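PDB 4R5O: quinonprotein alcohol dehydrogenase-like protein from Bacteroides thetaiotaomicron VPI-5482, which is of unknown function but binds calcium and joins an immunoglobulin-like beta-sandwich to a seven-bladed beta-propeller. Local coordinates for residues K102-V107 against H411-G416; Y387-E392 against E417-Q422. All coordinates share one frame; numbering follows the deposited sequence. Where two conformers were deposited one is given.

Interaction 1. Residues K102-V107 against H411-G416. With CA (calcium ion), chain M.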
# COMPACT_ATOMS: atom_id res chain seq x y z
N LYS A 102 -12.39 -2.71 8.20
CA LYS A 102 -13.71 -2.53 7.58
C LYS A 102 -13.61 -2.06 6.11
O LYS A 102 -14.40 -1.22 5.67
CB LYS A 102 -14.53 -1.52 8.41
CG LYS A 102 -14.79 -1.98 9.85
CD LYS A 102 -15.54 -3.32 9.91
CE LYS A 102 -15.65 -3.85 11.32
NZ LYS A 102 -16.35 -5.16 11.36
N GLY A 103 -12.72 -2.68 5.35
CA GLY A 103 -12.50 -2.38 3.93
C GLY A 103 -11.09 -2.70 3.47
O GLY A 103 -10.51 -3.70 3.90
N PHE A 104 -10.53 -1.86 2.58
CA PHE A 104 -9.15 -2.08 2.07
C PHE A 104 -8.44 -0.78 1.74
O PHE A 104 -9.09 0.21 1.39
CB PHE A 104 -9.16 -2.97 0.81
CG PHE A 104 -10.01 -2.42 -0.32
CD1 PHE A 104 -9.49 -1.49 -1.21
CD2 PHE A 104 -11.32 -2.85 -0.51
CE1 PHE A 104 -10.27 -0.97 -2.25
CE2 PHE A 104 -12.10 -2.34 -1.54
CZ PHE A 104 -11.57 -1.42 -2.42
N PHE A 105 -7.09 -0.80 1.79
CA PHE A 105 -6.26 0.33 1.35
C PHE A 105 -6.07 0.22 -0.14
O PHE A 105 -6.20 -0.87 -0.69
CB PHE A 105 -4.90 0.43 2.08
CG PHE A 105 -4.90 0.50 3.60
CD1 PHE A 105 -5.16 1.70 4.26
CD2 PHE A 105 -4.57 -0.61 4.36
CE1 PHE A 105 -5.14 1.77 5.65
CE2 PHE A 105 -4.52 -0.54 5.76
CZ PHE A 105 -4.81 0.64 6.39
N TYR A 106 -5.85 1.31 -0.83
CA TYR A 106 -5.57 1.26 -2.25
C TYR A 106 -4.56 2.36 -2.51
O TYR A 106 -4.70 3.48 -2.01
CB TYR A 106 -6.82 1.34 -3.16
CG TYR A 106 -7.64 2.61 -3.10
CD1 TYR A 106 -8.67 2.76 -2.18
CD2 TYR A 106 -7.46 3.63 -4.04
CE1 TYR A 106 -9.45 3.92 -2.13
CE2 TYR A 106 -8.22 4.79 -4.01
CZ TYR A 106 -9.22 4.93 -3.05
OH TYR A 106 -9.98 6.07 -2.99
N VAL A 107 -3.48 1.99 -3.19
CA VAL A 107 -2.38 2.88 -3.53
C VAL A 107 -2.74 3.54 -4.86
O VAL A 107 -2.83 2.87 -5.88
CB VAL A 107 -1.03 2.11 -3.55
CG1 VAL A 107 0.14 3.04 -3.89
CG2 VAL A 107 -0.79 1.41 -2.21
N HIS A 411 -19.19 -3.15 -5.17
CA HIS A 411 -18.64 -1.81 -4.97
C HIS A 411 -17.95 -1.29 -6.22
O HIS A 411 -17.40 -2.07 -6.99
CB HIS A 411 -17.62 -1.79 -3.82
CG HIS A 411 -18.12 -2.37 -2.53
ND1 HIS A 411 -18.80 -1.61 -1.63
CD2 HIS A 411 -17.99 -3.61 -2.04
CE1 HIS A 411 -19.09 -2.42 -0.63
NE2 HIS A 411 -18.61 -3.63 -0.82
N THR A 412 -17.96 0.02 -6.39
CA THR A 412 -17.26 0.72 -7.46
C THR A 412 -16.58 1.89 -6.79
O THR A 412 -17.25 2.73 -6.17
CB THR A 412 -18.21 1.09 -8.61
OG1 THR A 412 -18.83 -0.09 -9.12
CG2 THR A 412 -17.48 1.80 -9.75
N VAL A 413 -15.25 1.92 -6.83
CA VAL A 413 -14.44 3.00 -6.28
C VAL A 413 -13.93 3.81 -7.46
O VAL A 413 -13.17 3.29 -8.27
CB VAL A 413 -13.30 2.46 -5.38
CG1 VAL A 413 -12.58 3.60 -4.66
CG2 VAL A 413 -13.82 1.43 -4.38
N ASP A 414 -14.38 5.06 -7.60
CA ASP A 414 -13.93 5.91 -8.69
C ASP A 414 -12.55 6.42 -8.34
O ASP A 414 -12.34 6.89 -7.22
CB ASP A 414 -14.93 7.04 -8.99
CG ASP A 414 -14.61 7.91 -10.20
OD1 ASP A 414 -13.80 7.48 -11.07
OD2 ASP A 414 -15.21 9.02 -10.32
N CYS A 415 -11.60 6.26 -9.25
CA CYS A 415 -10.22 6.65 -9.00
C CYS A 415 -9.80 7.78 -9.96
O CYS A 415 -8.73 8.36 -9.79
CB CYS A 415 -9.29 5.45 -9.12
SG CYS A 415 -9.55 4.19 -7.85
N GLY A 416 -10.65 8.06 -10.95
CA GLY A 416 -10.41 9.11 -11.93
C GLY A 416 -9.21 8.87 -12.80
O GLY A 416 -9.02 7.77 -13.31
CA CA M . -18.28 4.64 -5.44
O HOH W 1 -16.23 5.55 -4.02
O HOH W 2 -18.14 5.41 -7.89
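Tyr106 (chi1 63°) and Phe104 both hold CG between the backbone N and the carbonyl carbon, and this carries their rings across to Val413. Val413 answers with a split grip. Its CG1 lies opposite the backbone N (chi1 -172°) and reaches the phenol end of Tyr106, 4.0 Å from CZ and about as far from CE1 and OH. Its CG2 meets the end of the other ring, 4.1 Å from Phe104 CZ. Cys415 adds a sulfur-aromatic contact from the same side of the phenol ring as Val413 CG1, with SG 4.1 Å from Tyr106 CE2 and oblique to the ring. No hydrogen bond joins 102-107 to 411-416; the touching groups are apolar, apart from the sulfur and the phenol oxygen. Replacing Tyr106 by an alanine would probably open a gap beside Val413 CG1 and leave the Cys415 sulfur without its aromatic neighbour. Farther out, Thr412 O binds a calcium ion at 2.3 Å, and two waters also coordinate the metal. Asp414 closes an Asx turn: Gly416 N donates to its OD1 over 3.2 Å, coming from above the carboxylate plane. Cys415 and Gly416 together form a classic beta bulge opposite Ser398. The contact belongs to the interface between two adjacent propeller blades. The two strands run nearly parallel, 21° apart, with axes 10.9 Å from each other, and belong to different sheets. Val402 and Ile400 of strand 397-403 extend the apolar layer from the same blade as Val413. Tyr115 of strand 111-116 packs against Phe104, Tyr106 and Val413, and strand 422-424 places Ile423 against Phe104.

Interaction 2. Residues Y387-E392 against E417-Q422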
# COMPACT_ATOMS: atom_id res chain seq x y z
N TYR A 387 -11.22 -7.98 -6.22
CA TYR A 387 -11.04 -6.58 -6.52
C TYR A 387 -10.29 -6.45 -7.82
O TYR A 387 -9.11 -6.80 -7.90
CB TYR A 387 -10.29 -5.85 -5.39
CG TYR A 387 -10.78 -6.13 -3.99
CD1 TYR A 387 -12.03 -5.71 -3.57
CD2 TYR A 387 -9.94 -6.69 -3.05
CE1 TYR A 387 -12.48 -5.95 -2.28
CE2 TYR A 387 -10.37 -6.92 -1.74
CZ TYR A 387 -11.64 -6.53 -1.36
OH TYR A 387 -12.09 -6.70 -0.07
N VAL A 388 -10.96 -5.93 -8.82
CA VAL A 388 -10.46 -5.72 -10.17
C VAL A 388 -10.31 -4.23 -10.45
O VAL A 388 -11.24 -3.47 -10.21
CB VAL A 388 -11.43 -6.38 -11.17
CG1 VAL A 388 -10.87 -6.32 -12.57
CG2 VAL A 388 -11.71 -7.83 -10.79
N THR A 389 -9.14 -3.82 -10.99
CA THR A 389 -8.83 -2.44 -11.39
C THR A 389 -9.00 -2.32 -12.90
O THR A 389 -8.29 -2.98 -13.66
CB THR A 389 -7.44 -2.03 -10.93
OG1 THR A 389 -7.34 -2.21 -9.51
CG2 THR A 389 -7.08 -0.62 -11.31
N TYR A 390 -9.96 -1.48 -13.33
CA TYR A 390 -10.27 -1.20 -14.73
C TYR A 390 -9.85 0.21 -15.12
O TYR A 390 -9.88 1.11 -14.27
CB TYR A 390 -11.77 -1.36 -15.00
CG TYR A 390 -12.33 -2.74 -14.83
CD1 TYR A 390 -12.21 -3.69 -15.84
CD2 TYR A 390 -13.09 -3.07 -13.72
CE1 TYR A 390 -12.77 -4.95 -15.72
CE2 TYR A 390 -13.66 -4.34 -13.59
CZ TYR A 390 -13.50 -5.28 -14.59
OH TYR A 390 -14.05 -6.53 -14.48
N THR A 391 -9.53 0.41 -16.43
CA THR A 391 -9.24 1.72 -17.00
C THR A 391 -9.90 1.81 -18.36
O THR A 391 -9.71 0.92 -19.20
CB THR A 391 -7.73 2.02 -17.08
OG1 THR A 391 -7.15 1.95 -15.78
CG2 THR A 391 -7.43 3.39 -17.68
N GLU A 392 -10.71 2.88 -18.56
CA GLU A 392 -11.33 3.18 -19.85
C GLU A 392 -10.24 3.83 -20.68
O GLU A 392 -9.76 4.91 -20.32
CB GLU A 392 -12.60 4.04 -19.72
CG GLU A 392 -13.81 3.33 -19.13
CD GLU A 392 -15.14 4.06 -19.18
OE1 GLU A 392 -15.38 4.82 -20.15
OE2 GLU A 392 -16.00 3.79 -18.31
N GLU A 417 -8.36 9.89 -12.94
CA GLU A 417 -7.17 9.92 -13.78
C GLU A 417 -5.97 9.18 -13.17
O GLU A 417 -4.98 8.93 -13.88
CB GLU A 417 -6.77 11.38 -14.02
CG GLU A 417 -7.75 12.11 -14.92
CD GLU A 417 -7.48 13.59 -15.13
OE1 GLU A 417 -6.86 14.22 -14.24
OE2 GLU A 417 -7.97 14.12 -16.15
N SER A 418 -6.06 8.83 -11.88
CA SER A 418 -4.98 8.15 -11.17
C SER A 418 -5.33 6.67 -11.00
O SER A 418 -6.26 6.32 -10.27
CB SER A 418 -4.71 8.83 -9.82
OG SER A 418 -5.88 8.91 -9.02
N VAL A 419 -4.57 5.80 -11.70
CA VAL A 419 -4.71 4.34 -11.69
C VAL A 419 -4.20 3.75 -10.37
O VAL A 419 -3.02 3.94 -10.04
CB VAL A 419 -3.97 3.67 -12.89
CG1 VAL A 419 -4.22 2.17 -12.91
CG2 VAL A 419 -4.38 4.29 -14.22
N PRO A 420 -5.03 2.99 -9.61
CA PRO A 420 -4.50 2.34 -8.41
C PRO A 420 -3.54 1.23 -8.81
O PRO A 420 -3.79 0.52 -9.80
CB PRO A 420 -5.75 1.83 -7.66
CG PRO A 420 -6.87 2.00 -8.60
CD PRO A 420 -6.44 2.63 -9.87
N SER A 421 -2.40 1.13 -8.12
CA SER A 421 -1.36 0.15 -8.47
C SER A 421 -1.44 -1.14 -7.65
O SER A 421 -0.95 -2.18 -8.11
CB SER A 421 0.02 0.77 -8.28
OG SER A 421 0.20 1.26 -6.96
N GLN A 422 -2.06 -1.05 -6.46
CA GLN A 422 -2.15 -2.16 -5.52
C GLN A 422 -3.25 -1.93 -4.49
O GLN A 422 -3.55 -0.79 -4.19
CB GLN A 422 -0.80 -2.27 -4.83
CG GLN A 422 -0.65 -3.42 -3.91
CD GLN A 422 0.76 -3.52 -3.54
OE1 GLN A 422 1.56 -2.66 -3.87
NE2 GLN A 422 1.10 -4.61 -2.89
O HOH W 3 -5.29 -2.00 -7.95
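The linker between two propeller blades packs Val419 and Pro420 against Thr389 and Thr391. It leaves the outermost strand of one four-stranded sheet, 409-416, and leads into strand 422-424, which completes the neighbouring blade beside strand 103-108. This is the closure by a C-terminal strand familiar from beta-propellers. Thr389 and Thr391 lie two residues apart on strand 386-392, and both point their side chains at the linker. The methyl of Thr389 does the touching there. Its CG2 lies 3.6 Å from Pro420 CD and 3.8 Å from Pro420 CG; the two side chains run alongside each other, pointing opposite ways. The threonine keeps OG1 beside its backbone N (chi1 -56°), which turns the methyl to the proline ring and the hydroxyl to a water. That water is 2.6 Å from Thr389 OG1 and makes a weak, long bond to Pro420 O at 3.5 Å. Thr391 and Val419 meet at about a right angle. Here Thr391 OG1 rests 3.9 Å from Val419 CG2, while its hydrogen bonds go to Thr374 OG1 and Ser398 OG in the flanking strands. Val419 also touches both of these residues, and Pro420 reaches Ile400. No direct hydrogen bond links linker and strand. The threonines therefore meet the linker through van der Waals contact, and their hydroxyls are engaged with water or with the sheet. Such a contact rests on the fit of methyl and ring, and the water adds a weak polar link beside it.

Interaction 1 is the more deeply buried contact: aromatic rings, a valine and a cysteine sulfur meet between two blades. Interaction 2 is partly buried, and sets threonines against a valine and a proline, with one water linking Thr389 and, weakly, the Pro420 carbonyl. Both use the blade of strands 371-379 to 409-416. Interaction 1 draws on its outermost strand, and interaction 2 on a strand further in. The chain passes directly from 411-416 into 417-422, so one run of backbone serves both. The two also touch: Cys415 SG packs against Pro420 CG, and Val107 probably forms backbone hydrogen bonds with Ser421 and Gln422, joining the linker's end to strand 103-108.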